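Long-range contacts in alternansucrase (Leuconostoc mesenteroides, PDB 6HVG), which is a large multidomain protein of glycosyl hydrolase family 70, combining a TIM-barrel region and a bound calcium ion with choline-binding-type repeats: residues 412-416 with 501-506; 233-237 with 258-264; 974-978 with 989-993; 647-653 with 1022-1026. All blocks are in the same frame, centred on the assembly; numbering follows the deposited sequence.

Interaction 1 (412-416 with 501-506); sequences ADTWY and LRDAID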
loop_
_atom_site.group_PDB
_atom_site.type_symbol
_atom_site.label_atom_id
_atom_site.label_comp_id
_atom_site.label_asym_id
_atom_site.label_seq_id
_atom_site.Cartn_x
_atom_site.Cartn_y
_atom_site.Cartn_z
ATOM N N ALA A 412 25.922 7.851 -13.672
ATOM C CA ALA A 412 26.618 6.602 -13.994
ATOM C C ALA A 412 26.602 6.275 -15.509
ATOM O O ALA A 412 27.578 5.750 -16.055
ATOM C CB ALA A 412 26.012 5.446 -13.201
ATOM N N ASP A 413 25.495 6.598 -16.172
ATOM C CA ASP A 413 25.307 6.297 -17.597
ATOM C C ASP A 413 25.643 7.488 -18.491
ATOM O O ASP A 413 25.300 7.521 -19.677
ATOM C CB ASP A 413 23.866 5.837 -17.846
ATOM C CG ASP A 413 22.833 6.873 -17.403
ATOM O OD1 ASP A 413 23.212 7.936 -16.881
ATOM O OD2 ASP A 413 21.645 6.621 -17.582
ATOM N N THR A 414 26.319 8.490 -17.922
ATOM C CA THR A 414 26.865 9.626 -18.692
ATOM C C THR A 414 27.842 9.158 -19.743
ATOM O O THR A 414 28.684 8.294 -19.481
ATOM C CB THR A 414 27.622 10.625 -17.783
ATOM O OG1 THR A 414 26.693 11.448 -17.086
ATOM C CG2 THR A 414 28.522 11.555 -18.602
ATOM N N TRP A 415 27.710 9.738 -20.931
ATOM C CA TRP A 415 28.701 9.640 -21.979
ATOM C C TRP A 415 29.357 11.009 -22.121
ATOM O O TRP A 415 28.710 12.036 -21.880
ATOM C CB TRP A 415 28.038 9.214 -23.291
ATOM C CG TRP A 415 27.635 7.763 -23.335
ATOM C CD1 TRP A 415 27.105 7.022 -22.313
ATOM C CD2 TRP A 415 27.718 6.886 -24.463
ATOM N NE1 TRP A 415 26.888 5.745 -22.729
ATOM C CE2 TRP A 415 27.250 5.635 -24.047
ATOM C CE3 TRP A 415 28.149 7.036 -25.780
ATOM C CZ2 TRP A 415 27.199 4.529 -24.908
ATOM C CZ3 TRP A 415 28.102 5.930 -26.640
ATOM C CH2 TRP A 415 27.618 4.706 -26.199
ATOM N N TYR A 416 30.641 11.012 -22.497
ATOM C CA TYR A 416 31.410 12.240 -22.677
ATOM C C TYR A 416 32.173 12.217 -24.000
ATOM O O TYR A 416 32.219 11.186 -24.674
ATOM C CB TYR A 416 32.361 12.481 -21.491
ATOM C CG TYR A 416 33.620 11.654 -21.494
ATOM C CD1 TYR A 416 33.579 10.291 -21.297
ATOM C CD2 TYR A 416 34.868 12.248 -21.701
ATOM C CE1 TYR A 416 34.737 9.532 -21.308
ATOM C CE2 TYR A 416 36.033 11.496 -21.701
ATOM C CZ TYR A 416 35.959 10.140 -21.504
ATOM O OH TYR A 416 37.111 9.384 -21.504
ATOM N N LEU A 501 26.231 -0.513 -27.317
ATOM C CA LEU A 501 26.987 -0.098 -26.125
ATOM C C LEU A 501 26.093 0.635 -25.117
ATOM O O LEU A 501 26.152 0.360 -23.929
ATOM C CB LEU A 501 28.164 0.793 -26.525
ATOM C CG LEU A 501 29.185 1.200 -25.450
ATOM C CD1 LEU A 501 29.936 0.034 -24.823
ATOM C CD2 LEU A 501 30.201 2.143 -26.068
ATOM N N ARG A 502 25.235 1.531 -25.590
ATOM C CA ARG A 502 24.256 2.178 -24.706
ATOM C C ARG A 502 23.503 1.133 -23.888
ATOM O O ARG A 502 23.313 1.284 -22.689
ATOM C CB ARG A 502 23.252 3.015 -25.500
ATOM C CG ARG A 502 23.835 4.259 -26.147
ATOM C CD ARG A 502 23.864 5.431 -25.189
ATOM N NE ARG A 502 24.411 6.633 -25.812
ATOM C CZ ARG A 502 24.620 7.790 -25.189
ATOM N NH1 ARG A 502 24.352 7.936 -23.902
ATOM N NH2 ARG A 502 25.132 8.814 -25.852
ATOM N N ASP A 503 23.068 0.070 -24.551
ATOM C CA ASP A 503 22.310 -0.998 -23.887
ATOM C C ASP A 503 23.181 -1.808 -22.933
ATOM O O ASP A 503 22.705 -2.257 -21.893
ATOM C CB ASP A 503 21.652 -1.919 -24.928
ATOM C CG ASP A 503 20.624 -1.184 -25.804
ATOM O OD1 ASP A 503 20.116 -0.112 -25.373
ATOM O OD2 ASP A 503 20.319 -1.684 -26.920
ATOM N N ALA A 504 24.448 -2.006 -23.295
ATOM C CA ALA A 504 25.415 -2.678 -22.413
ATOM C C ALA A 504 25.717 -1.848 -21.153
ATOM O O ALA A 504 25.723 -2.368 -20.044
ATOM C CB ALA A 504 26.691 -2.971 -23.173
ATOM N N ILE A 505 25.927 -0.550 -21.327
ATOM C CA ILE A 505 26.144 0.334 -20.188
ATOM C C ILE A 505 24.914 0.390 -19.298
ATOM O O ILE A 505 25.013 0.163 -18.095
ATOM C CB ILE A 505 26.584 1.753 -20.633
ATOM C CG1 ILE A 505 27.962 1.691 -21.310
ATOM C CG2 ILE A 505 26.634 2.718 -19.459
ATOM C CD1 ILE A 505 29.079 1.090 -20.475
ATOM N N ASP A 506 23.757 0.642 -19.901
ATOM C CA ASP A 506 22.488 0.733 -19.165
ATOM C C ASP A 506 22.261 -0.501 -18.296
ATOM O O ASP A 506 21.906 -0.376 -17.119
ATOM C CB ASP A 506 21.305 0.895 -20.121
ATOM C CG ASP A 506 21.156 2.314 -20.651
ATOM O OD1 ASP A 506 21.627 3.280 -19.993
ATOM O OD2 ASP A 506 20.524 2.457 -21.725
#
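Trp-415 and Arg-502 form a flat cation-pi stack that joins the short strand 415-416 to helix 499-511. The first torsion of Trp-415 (chi1 -74°) sets CG beside its own backbone N, and the indole lies with one face against the guanidinium of Arg-502. At the root, Trp-415 CB lies 3.9 Å from both NH1 and NH2 of Arg-502. In the pyrrole ring, CG and CD1 lie beneath Arg-502 NH1. Trp-415 CD2, at the ring fusion, sits 3.3 Å from Arg-502 CZ, and the two planes are only 4° apart. Trp-415 CE2 is 3.5 Å from Arg-502 NE, while Arg-502 CD lies over the six-membered ring in a CH-pi contact, 3.5 Å from Trp-415 CZ2. A wide, electron-rich indole suits this place because it can take both the charge and the aliphatic part of an arginine. Glu-404 probably steadies the stack: one oxygen makes a salt bridge to Arg-502 NH2, the other a weak bond to Trp-415 N.

Beside the stack, Asp-413 CA rests 4.2 Å from Ile-505 CG2. Asp-413 OD2 comes within 4.1 Å of Asp-506 OD1, a like-charge approach that the hydrogen bond between Asp-413 OD2 and Tyr-1260 OH probably eases. At the far end of the indole, Trp-415 CH2 meets one methyl of Leu-501, with Leu-501 CD2 at 3.6 Å.

Interaction 2 (233-237 with 258-264); sequences GQTYY and FNQQGVQ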
loop_
_atom_site.group_PDB
_atom_site.type_symbol
_atom_site.label_atom_id
_atom_site.label_comp_id
_atom_site.label_asym_id
_atom_site.label_seq_id
_atom_site.Cartn_x
_atom_site.Cartn_y
_atom_site.Cartn_z
ATOM N N GLY A 233 3.014 -35.948 14.740
ATOM C CA GLY A 233 4.306 -35.290 14.496
ATOM C C GLY A 233 5.527 -36.197 14.577
ATOM O O GLY A 233 6.630 -35.718 14.768
ATOM N N GLN A 234 5.326 -37.503 14.437
ATOM C CA GLN A 234 6.430 -38.453 14.339
ATOM C C GLN A 234 6.749 -38.768 12.866
ATOM O O GLN A 234 5.868 -38.709 11.999
ATOM C CB GLN A 234 6.086 -39.749 15.074
ATOM C CG GLN A 234 5.927 -39.628 16.588
ATOM C CD GLN A 234 5.279 -40.871 17.207
ATOM O OE1 GLN A 234 5.807 -41.478 18.138
ATOM N NE2 GLN A 234 4.126 -41.254 16.678
ATOM N N THR A 235 8.008 -39.118 12.606
ATOM C CA THR A 235 8.495 -39.346 11.251
ATOM C C THR A 235 9.039 -40.764 11.053
ATOM O O THR A 235 9.852 -41.262 11.847
ATOM C CB THR A 235 9.619 -38.349 10.909
ATOM O OG1 THR A 235 9.118 -37.016 11.003
ATOM C CG2 THR A 235 10.141 -38.564 9.514
ATOM N N TYR A 236 8.608 -41.378 9.949
ATOM C CA TYR A 236 9.088 -42.695 9.520
ATOM C C TYR A 236 9.792 -42.563 8.183
ATOM O O TYR A 236 9.477 -41.648 7.429
ATOM C CB TYR A 236 7.933 -43.653 9.303
ATOM C CG TYR A 236 7.138 -43.987 10.527
ATOM C CD1 TYR A 236 6.204 -43.101 11.035
ATOM C CD2 TYR A 236 7.285 -45.210 11.146
ATOM C CE1 TYR A 236 5.452 -43.416 12.144
ATOM C CE2 TYR A 236 6.550 -45.527 12.260
ATOM C CZ TYR A 236 5.628 -44.633 12.748
ATOM O OH TYR A 236 4.885 -44.969 13.849
ATOM N N TYR A 237 10.687 -43.492 7.847
ATOM C CA TYR A 237 11.125 -43.587 6.466
ATOM C C TYR A 237 10.829 -44.963 5.960
ATOM O O TYR A 237 11.340 -45.935 6.513
ATOM C CB TYR A 237 12.605 -43.295 6.303
ATOM C CG TYR A 237 12.996 -43.272 4.834
ATOM C CD1 TYR A 237 12.723 -42.166 4.038
ATOM C CD2 TYR A 237 13.588 -44.370 4.233
ATOM C CE1 TYR A 237 13.062 -42.139 2.693
ATOM C CE2 TYR A 237 13.928 -44.357 2.894
ATOM C CZ TYR A 237 13.663 -43.245 2.128
ATOM O OH TYR A 237 13.995 -43.233 0.803
ATOM N N PHE A 258 16.589 -44.794 13.942
ATOM C CA PHE A 258 15.163 -45.107 14.069
ATOM C C PHE A 258 14.920 -46.117 15.192
ATOM O O PHE A 258 15.637 -47.104 15.325
ATOM C CB PHE A 258 14.634 -45.645 12.743
ATOM C CG PHE A 258 14.520 -44.605 11.669
ATOM C CD1 PHE A 258 15.557 -44.373 10.779
ATOM C CD2 PHE A 258 13.375 -43.867 11.535
ATOM C CE1 PHE A 258 15.460 -43.388 9.802
ATOM C CE2 PHE A 258 13.262 -42.885 10.541
ATOM C CZ PHE A 258 14.307 -42.652 9.666
ATOM N N ASN A 259 13.893 -45.891 15.998
ATOM C CA ASN A 259 13.599 -46.804 17.093
ATOM C C ASN A 259 13.036 -48.121 16.567
ATOM O O ASN A 259 12.733 -48.254 15.382
ATOM C CB ASN A 259 12.680 -46.137 18.121
ATOM C CG ASN A 259 11.236 -46.038 17.683
ATOM O OD1 ASN A 259 10.830 -46.548 16.644
ATOM N ND2 ASN A 259 10.444 -45.361 18.494
ATOM N N GLN A 260 12.882 -49.090 17.451
ATOM C CA GLN A 260 12.491 -50.424 17.035
ATOM C C GLN A 260 11.099 -50.479 16.388
ATOM O O GLN A 260 10.759 -51.479 15.758
ATOM C CB GLN A 260 12.564 -51.384 18.216
ATOM C CG GLN A 260 13.938 -51.520 18.868
ATOM C CD GLN A 260 13.886 -52.473 20.047
ATOM O OE1 GLN A 260 12.846 -52.600 20.714
ATOM N NE2 GLN A 260 14.995 -53.170 20.302
ATOM N N GLN A 261 10.309 -49.422 16.540
ATOM C CA GLN A 261 9.006 -49.328 15.872
ATOM C C GLN A 261 9.042 -48.509 14.598
ATOM O O GLN A 261 8.002 -48.273 14.001
ATOM C CB GLN A 261 7.941 -48.742 16.825
ATOM C CG GLN A 261 7.419 -49.709 17.877
ATOM C CD GLN A 261 8.469 -50.040 18.929
ATOM O OE1 GLN A 261 9.205 -49.160 19.397
ATOM N NE2 GLN A 261 8.547 -51.311 19.311
ATOM N N GLY A 262 10.228 -48.037 14.210
ATOM C CA GLY A 262 10.435 -47.308 12.966
ATOM C C GLY A 262 10.313 -45.798 13.031
ATOM O O GLY A 262 10.342 -45.123 12.000
ATOM N N VAL A 263 10.209 -45.254 14.240
ATOM C CA VAL A 263 10.025 -43.817 14.437
ATOM C C VAL A 263 11.377 -43.115 14.432
ATOM O O VAL A 263 12.362 -43.676 14.888
ATOM C CB VAL A 263 9.308 -43.519 15.775
ATOM C CG1 VAL A 263 9.183 -42.017 16.034
ATOM C CG2 VAL A 263 7.931 -44.169 15.786
ATOM N N GLN A 264 11.418 -41.889 13.929
ATOM C CA GLN A 264 12.682 -41.161 13.827
ATOM C C GLN A 264 13.036 -40.384 15.092
ATOM O O GLN A 264 12.245 -39.574 15.576
ATOM C CB GLN A 264 12.678 -40.195 12.635
ATOM C CG GLN A 264 14.100 -39.765 12.270
ATOM C CD GLN A 264 14.181 -38.774 11.141
ATOM O OE1 GLN A 264 13.171 -38.227 10.685
ATOM N NE2 GLN A 264 15.394 -38.522 10.687
#
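This is a strand-to-loop contact in the region of the choline-binding-type repeats, in which Thr-235 to Tyr-237 pack against the loop between strands 254-256 and 268-270. The loop belongs to one such repeat, and the hairpin 226-229/235-238 precedes it in the chain. Such an arrangement is consistent with the stacking of successive hairpins into a beta-solenoid, the usual architecture of these repeats. One backbone bond ties the pieces together: Gln-264 N donates to Thr-235 O at 2.7 Å, arriving nearly along the C=O axis although the angle at the hydrogen is a bent 130°. The same carbonyl oxygen, Thr-235 O, lies at the edge of the Phe-258 ring, close to its plane and 4.0 Å from Phe-258 CE2.

A type I turn from Asn-259 to Gly-262 shapes the loop. Asn-259 suits its first position because its OD1 reaches across the turn to accept from Val-263 N at 2.8 Å, and weakly from Gln-261 N. Gly-262 ends the turn with phi at 91°, a left-handed conformation that glycine adopts easily, and the lack of a side chain leaves room for the Tyr-236 ring alongside. That ring lies against the end of the turn, its edge facing Gln-261 O while Val-263 CA lies over one face. The branched Val-263 serves two neighbours, CG1 meeting Gln-234 CB at 4.0 Å and CG2 reaching the phenol end of Tyr-236.

Farther along, Phe-258 CZ packs on Tyr-237 CB at 3.8 Å. Gln-264 and Thr-235 run side by side, and Gln-264 OE1, which accepts from Lys-266 NZ, lies beside Thr-235 CG2 at 3.3 Å.

Interaction 3 (974-978 with 989-993); sequences FHKTN and NYEMK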
loop_
_atom_site.group_PDB
_atom_site.type_symbol
_atom_site.label_atom_id
_atom_site.label_comp_id
_atom_site.label_asym_id
_atom_site.label_seq_id
_atom_site.Cartn_x
_atom_site.Cartn_y
_atom_site.Cartn_z
ATOM N N PHE A 974 -46.259 -7.783 12.435
ATOM C CA PHE A 974 -45.806 -8.906 11.624
ATOM C C PHE A 974 -45.554 -10.121 12.507
ATOM O O PHE A 974 -45.089 -9.988 13.639
ATOM C CB PHE A 974 -44.509 -8.567 10.888
ATOM C CG PHE A 974 -44.654 -7.509 9.832
ATOM C CD1 PHE A 974 -44.605 -6.169 10.169
ATOM C CD2 PHE A 974 -44.828 -7.859 8.494
ATOM C CE1 PHE A 974 -44.723 -5.193 9.192
ATOM C CE2 PHE A 974 -44.946 -6.888 7.506
ATOM C CZ PHE A 974 -44.894 -5.554 7.853
ATOM N N HIS A 975 -45.848 -11.299 11.964
ATOM C CA HIS A 975 -45.720 -12.565 12.690
ATOM C C HIS A 975 -44.769 -13.489 11.936
ATOM O O HIS A 975 -44.353 -13.176 10.812
ATOM C CB HIS A 975 -47.097 -13.235 12.842
ATOM C CG HIS A 975 -48.133 -12.358 13.475
ATOM N ND1 HIS A 975 -48.335 -12.309 14.836
ATOM C CD2 HIS A 975 -49.018 -11.487 12.933
ATOM C CE1 HIS A 975 -49.296 -11.444 15.108
ATOM N NE2 HIS A 975 -49.727 -10.930 13.971
ATOM N N LYS A 976 -44.474 -14.646 12.527
ATOM C CA LYS A 976 -43.674 -15.672 11.859
ATOM C C LYS A 976 -44.301 -16.014 10.511
ATOM O O LYS A 976 -43.623 -16.085 9.498
ATOM C CB LYS A 976 -43.551 -16.929 12.737
ATOM C CG LYS A 976 -42.673 -18.041 12.159
ATOM C CD LYS A 976 -42.668 -19.290 13.037
ATOM C CE LYS A 976 -41.727 -20.360 12.496
ATOM N NZ LYS A 976 -42.269 -21.024 11.265
ATOM N N THR A 977 -45.606 -16.226 10.518
ATOM C CA THR A 977 -46.342 -16.525 9.306
ATOM C C THR A 977 -47.350 -15.402 9.098
ATOM O O THR A 977 -47.973 -14.929 10.053
ATOM C CB THR A 977 -46.988 -17.926 9.409
ATOM O OG1 THR A 977 -47.172 -18.456 8.091
ATOM C CG2 THR A 977 -48.320 -17.898 10.204
ATOM N N ASN A 978 -47.485 -14.942 7.862
ATOM C CA ASN A 978 -48.408 -13.852 7.553
ATOM C C ASN A 978 -49.292 -14.206 6.372
ATOM O O ASN A 978 -48.843 -14.851 5.416
ATOM C CB ASN A 978 -47.641 -12.550 7.248
ATOM C CG ASN A 978 -46.837 -12.030 8.433
ATOM O OD1 ASN A 978 -47.311 -11.179 9.210
ATOM N ND2 ASN A 978 -45.604 -12.536 8.582
ATOM N N ASN A 989 -49.271 -15.464 0.889
ATOM C CA ASN A 989 -48.633 -16.026 2.078
ATOM C C ASN A 989 -47.160 -15.688 2.135
ATOM O O ASN A 989 -46.446 -15.908 1.163
ATOM C CB ASN A 989 -48.711 -17.544 2.092
ATOM C CG ASN A 989 -50.115 -18.078 2.294
ATOM O OD1 ASN A 989 -50.967 -17.502 2.995
ATOM N ND2 ASN A 989 -50.351 -19.226 1.700
ATOM N N TYR A 990 -46.680 -15.238 3.295
ATOM C CA TYR A 990 -45.288 -14.758 3.429
ATOM C C TYR A 990 -44.732 -14.978 4.840
ATOM O O TYR A 990 -45.320 -14.542 5.831
ATOM C CB TYR A 990 -45.208 -13.270 3.075
ATOM C CG TYR A 990 -43.807 -12.705 2.998
ATOM C CD1 TYR A 990 -42.998 -12.950 1.899
ATOM C CD2 TYR A 990 -43.302 -11.897 4.025
ATOM C CE1 TYR A 990 -41.725 -12.407 1.833
ATOM C CE2 TYR A 990 -42.024 -11.354 3.961
ATOM C CZ TYR A 990 -41.241 -11.609 2.867
ATOM O OH TYR A 990 -39.993 -11.064 2.809
ATOM N N GLU A 991 -43.578 -15.627 4.917
ATOM C CA GLU A 991 -42.932 -15.896 6.196
ATOM C C GLU A 991 -41.828 -14.865 6.491
ATOM O O GLU A 991 -41.028 -14.555 5.612
ATOM C CB GLU A 991 -42.343 -17.320 6.184
ATOM C CG GLU A 991 -42.134 -17.937 7.569
ATOM C CD GLU A 991 -41.263 -19.192 7.567
ATOM O OE1 GLU A 991 -41.216 -19.892 6.534
ATOM O OE2 GLU A 991 -40.636 -19.484 8.617
ATOM N N MET A 992 -41.791 -14.341 7.722
ATOM C CA MET A 992 -40.633 -13.574 8.224
ATOM C C MET A 992 -39.467 -14.539 8.457
ATOM O O MET A 992 -39.284 -15.106 9.541
ATOM C CB MET A 992 -40.946 -12.827 9.526
ATOM C CG MET A 992 -41.895 -11.647 9.393
ATOM S SD MET A 992 -41.172 -10.144 8.675
ATOM C CE MET A 992 -40.137 -9.596 10.049
ATOM N N LYS A 993 -38.688 -14.699 7.399
ATOM C CA LYS A 993 -37.715 -15.760 7.252
ATOM C C LYS A 993 -36.444 -15.124 6.705
ATOM O O LYS A 993 -36.478 -14.428 5.684
ATOM C CB LYS A 993 -38.265 -16.794 6.240
ATOM C CG LYS A 993 -37.506 -18.103 6.109
ATOM C CD LYS A 993 -37.955 -18.890 4.878
ATOM C CE LYS A 993 -37.349 -20.298 4.845
ATOM N NZ LYS A 993 -35.877 -20.321 4.593
#
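Tyr-990 O is gripped twice by Asn-978, by its backbone N at 3.0 Å and, weakly, by its side-chain ND2 at 3.4 Å. The two residues form a hydrogen-bonded antiparallel pair in the beta-hairpin of strands 977-982 and 987-991, and Tyr-990 N returns a bond to Asn-978 O. Next along is the non-hydrogen-bonded pair of Thr-977 and Glu-991, beyond which Met-992 N donates to Lys-976 O at 3.1 Å.

Around Lys-976 the chain passes from the strand pairing with 927-931 to the one in the larger sheet. Its helical backbone angles bend the chain, and Asn-978 spans the bend. Asparagine suits this role because its short amide both gives and accepts: ND2 donates to His-975 O, while Asn-978 OD1 receives His-975 N at 3.1 Å in a nearly straight bond (166°). Placing CG beside its own backbone N (chi1 -63°) puts the amide within range of both His-975 N and O.

On the face carrying Thr-977 and Glu-991, the acidic side chain extends alongside that of Lys-976, pointing the same way. NZ of Lys-976 and OE2 of Glu-991 make a weak salt bridge at 3.5 Å, and Lys-921 offers that oxygen a second, stronger partner. Tyr-990 lies on the other face with Asn-978, its OH bonded to Ser-947 O.

Met-992 centres an inverse gamma turn. Its flexible side chain suits the place, since bends at chi2 and chi3 carry SD to Phe-974: CG lies beside His-975 O, and SD makes an oblique Met-aromatic contact with Phe-974, 5.1 Å from the ring centroid.

Interaction 4 (647-653 with 1022-1026); sequences SDANANK and ATESS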
loop_
_atom_site.group_PDB
_atom_site.type_symbol
_atom_site.label_atom_id
_atom_site.label_comp_id
_atom_site.label_asym_id
_atom_site.label_seq_id
_atom_site.Cartn_x
_atom_site.Cartn_y
_atom_site.Cartn_z
ATOM N N SER A 647 -27.548 31.571 1.067
ATOM C CA SER A 647 -28.779 30.774 1.173
ATOM C C SER A 647 -28.501 29.295 0.945
ATOM O O SER A 647 -27.469 28.934 0.409
ATOM C CB SER A 647 -29.807 31.251 0.135
ATOM O OG SER A 647 -29.447 30.839 -1.178
ATOM N N ASP A 648 -29.450 28.451 1.326
ATOM C CA ASP A 648 -29.395 27.032 1.005
ATOM C C ASP A 648 -29.526 26.756 -0.498
ATOM O O ASP A 648 -28.959 25.783 -0.998
ATOM C CB ASP A 648 -30.490 26.267 1.762
ATOM C CG ASP A 648 -30.183 26.108 3.236
ATOM O OD1 ASP A 648 -29.023 26.395 3.648
ATOM O OD2 ASP A 648 -31.100 25.675 3.972
ATOM N N ALA A 649 -30.273 27.602 -1.212
ATOM C CA ALA A 649 -30.444 27.445 -2.656
ATOM C C ALA A 649 -29.131 27.690 -3.413
ATOM O O ALA A 649 -28.822 26.986 -4.377
ATOM C CB ALA A 649 -31.527 28.380 -3.167
ATOM N N ASN A 650 -28.381 28.699 -2.986
ATOM C CA ASN A 650 -27.060 28.981 -3.562
ATOM C C ASN A 650 -26.057 27.866 -3.254
ATOM O O ASN A 650 -25.347 27.393 -4.135
ATOM C CB ASN A 650 -26.492 30.304 -3.020
ATOM C CG ASN A 650 -27.206 31.523 -3.559
ATOM O OD1 ASN A 650 -28.221 31.419 -4.256
ATOM N ND2 ASN A 650 -26.673 32.689 -3.244
ATOM N N ALA A 651 -26.001 27.483 -1.979
ATOM C CA ALA A 651 -25.152 26.402 -1.502
ATOM C C ALA A 651 -25.459 25.110 -2.242
ATOM O O ALA A 651 -24.555 24.489 -2.783
ATOM C CB ALA A 651 -25.334 26.206 0.003
ATOM N N ASN A 652 -26.733 24.732 -2.291
ATOM C CA ASN A 652 -27.139 23.459 -2.876
ATOM C C ASN A 652 -27.130 23.426 -4.392
ATOM O O ASN A 652 -27.215 22.351 -4.963
ATOM C CB ASN A 652 -28.489 23.024 -2.338
ATOM C CG ASN A 652 -28.479 22.822 -0.822
ATOM O OD1 ASN A 652 -27.513 23.164 -0.124
ATOM N ND2 ASN A 652 -29.561 22.232 -0.302
ATOM N N LYS A 653 -26.990 24.583 -5.040
ATOM C CA LYS A 653 -26.757 24.649 -6.488
ATOM C C LYS A 653 -25.347 24.221 -6.866
ATOM O O LYS A 653 -25.057 23.990 -8.039
ATOM C CB LYS A 653 -26.965 26.073 -7.020
ATOM C CG LYS A 653 -28.270 26.290 -7.739
ATOM C CD LYS A 653 -28.514 27.777 -7.976
ATOM C CE LYS A 653 -29.999 28.065 -8.199
ATOM N NZ LYS A 653 -30.319 29.493 -7.947
ATOM N N ALA A 1022 -34.961 24.017 -1.896
ATOM C CA ALA A 1022 -34.103 24.844 -1.067
ATOM C C ALA A 1022 -34.535 26.305 -1.132
ATOM O O ALA A 1022 -34.843 26.817 -2.207
ATOM C CB ALA A 1022 -32.663 24.710 -1.521
ATOM N N THR A 1023 -34.511 26.974 0.012
ATOM C CA THR A 1023 -35.049 28.325 0.157
ATOM C C THR A 1023 -34.013 29.423 -0.100
ATOM O O THR A 1023 -32.871 29.346 0.365
ATOM C CB THR A 1023 -35.618 28.528 1.579
ATOM O OG1 THR A 1023 -34.609 28.240 2.560
ATOM C CG2 THR A 1023 -36.809 27.615 1.798
ATOM N N GLU A 1024 -34.454 30.467 -0.800
ATOM C CA GLU A 1024 -33.586 31.563 -1.220
ATOM C C GLU A 1024 -33.289 32.554 -0.093
ATOM O O GLU A 1024 -32.466 33.452 -0.249
ATOM C CB GLU A 1024 -34.235 32.296 -2.394
ATOM C CG GLU A 1024 -34.667 31.401 -3.561
ATOM C CD GLU A 1024 -33.550 31.110 -4.561
ATOM O OE1 GLU A 1024 -32.398 31.568 -4.380
ATOM O OE2 GLU A 1024 -33.824 30.424 -5.560
ATOM N N SER A 1025 -33.987 32.403 1.025
ATOM C CA SER A 1025 -33.858 33.320 2.147
ATOM C C SER A 1025 -32.601 33.019 2.925
ATOM O O SER A 1025 -32.127 31.882 2.943
ATOM C CB SER A 1025 -35.057 33.173 3.092
ATOM O OG SER A 1025 -35.059 31.888 3.703
ATOM N N SER A 1026 -32.080 34.036 3.598
ATOM C CA SER A 1026 -30.939 33.863 4.503
ATOM C C SER A 1026 -31.428 33.314 5.844
ATOM O O SER A 1026 -31.548 34.048 6.827
ATOM C CB SER A 1026 -30.191 35.183 4.726
ATOM O OG SER A 1026 -29.336 35.080 5.862
#
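Ala-649 and Ala-1022 mark the close-packed part of this contact, where the loop 1022-1026 lies along the first turn of helix 648-652. Ala-1022 CB rests on the helix backbone, 3.7 Å from Ala-649 CA. Two small residues let the chains approach to a CA-CA distance of only 4.8 Å. Nearby, Ser-647 turns its CB toward the carbonyl oxygens of the loop, with Glu-1024 O at 3.5 Å and Thr-1023 O at 3.6 Å. The segments meet here by van der Waals contact, without a hydrogen bond between them.

The solvent side is looser and charged. Glu-1024 points its CB away from the helix, but a bend at chi2 (-85°) brings the carboxylate back across Ala-649, placing OE1 3.5 Å from that residue's CB. The flexible glutamate chain suits this return. Its OE2 remains 4.3 Å from Lys-653 NZ, opposite charges too far apart for a salt bridge but probably still attracting one another. The amide of Asn-650 stands steeply to the carboxylate, with planes 75° apart, and its ND2 is bonded to Gly-643 O instead. Asp-648 likewise turns to other partners, OD1 taking His-1035 ND1 and OD2 taking Asn-1037 ND2, which fastens the helix start to the chain farther along from the loop.

Serine fits the helix start because Ser-647 OG, set between the backbone N and the carbonyl carbon (chi1 74°), accepts Asn-650 N at 3.0 Å in a nearly straight bond. The arrangement is thus an N-capped short helix, set in the beta-alpha-beta crossover between the parallel TIM-barrel strands 617-620 and 657-658.

How the interactions relate
No two of the four contacts touch or share an element. Interactions 1, 2 and 3 are partly buried, whereas interaction 4 is a surface contact. Interaction 2 belongs to the repeat region, and its centre is about 84 Å from that of interaction 4, on opposite sides of the chain's centre. Interactions 3 and 4 lie wholly in the family 70 range, interaction 1 with its helix segment; interaction 3 is nested in the chain loop that interaction 4 closes, yet their nearest atoms remain about 33 Å apart. Chemistry follows place: backbone bonding dominates in the hairpin of interaction 3, a single backbone bond joins the segments of interaction 2, and the helix contacts 1 and 4 have none, relying on an aromatic-guanidinium stack and on small-residue packing respectively.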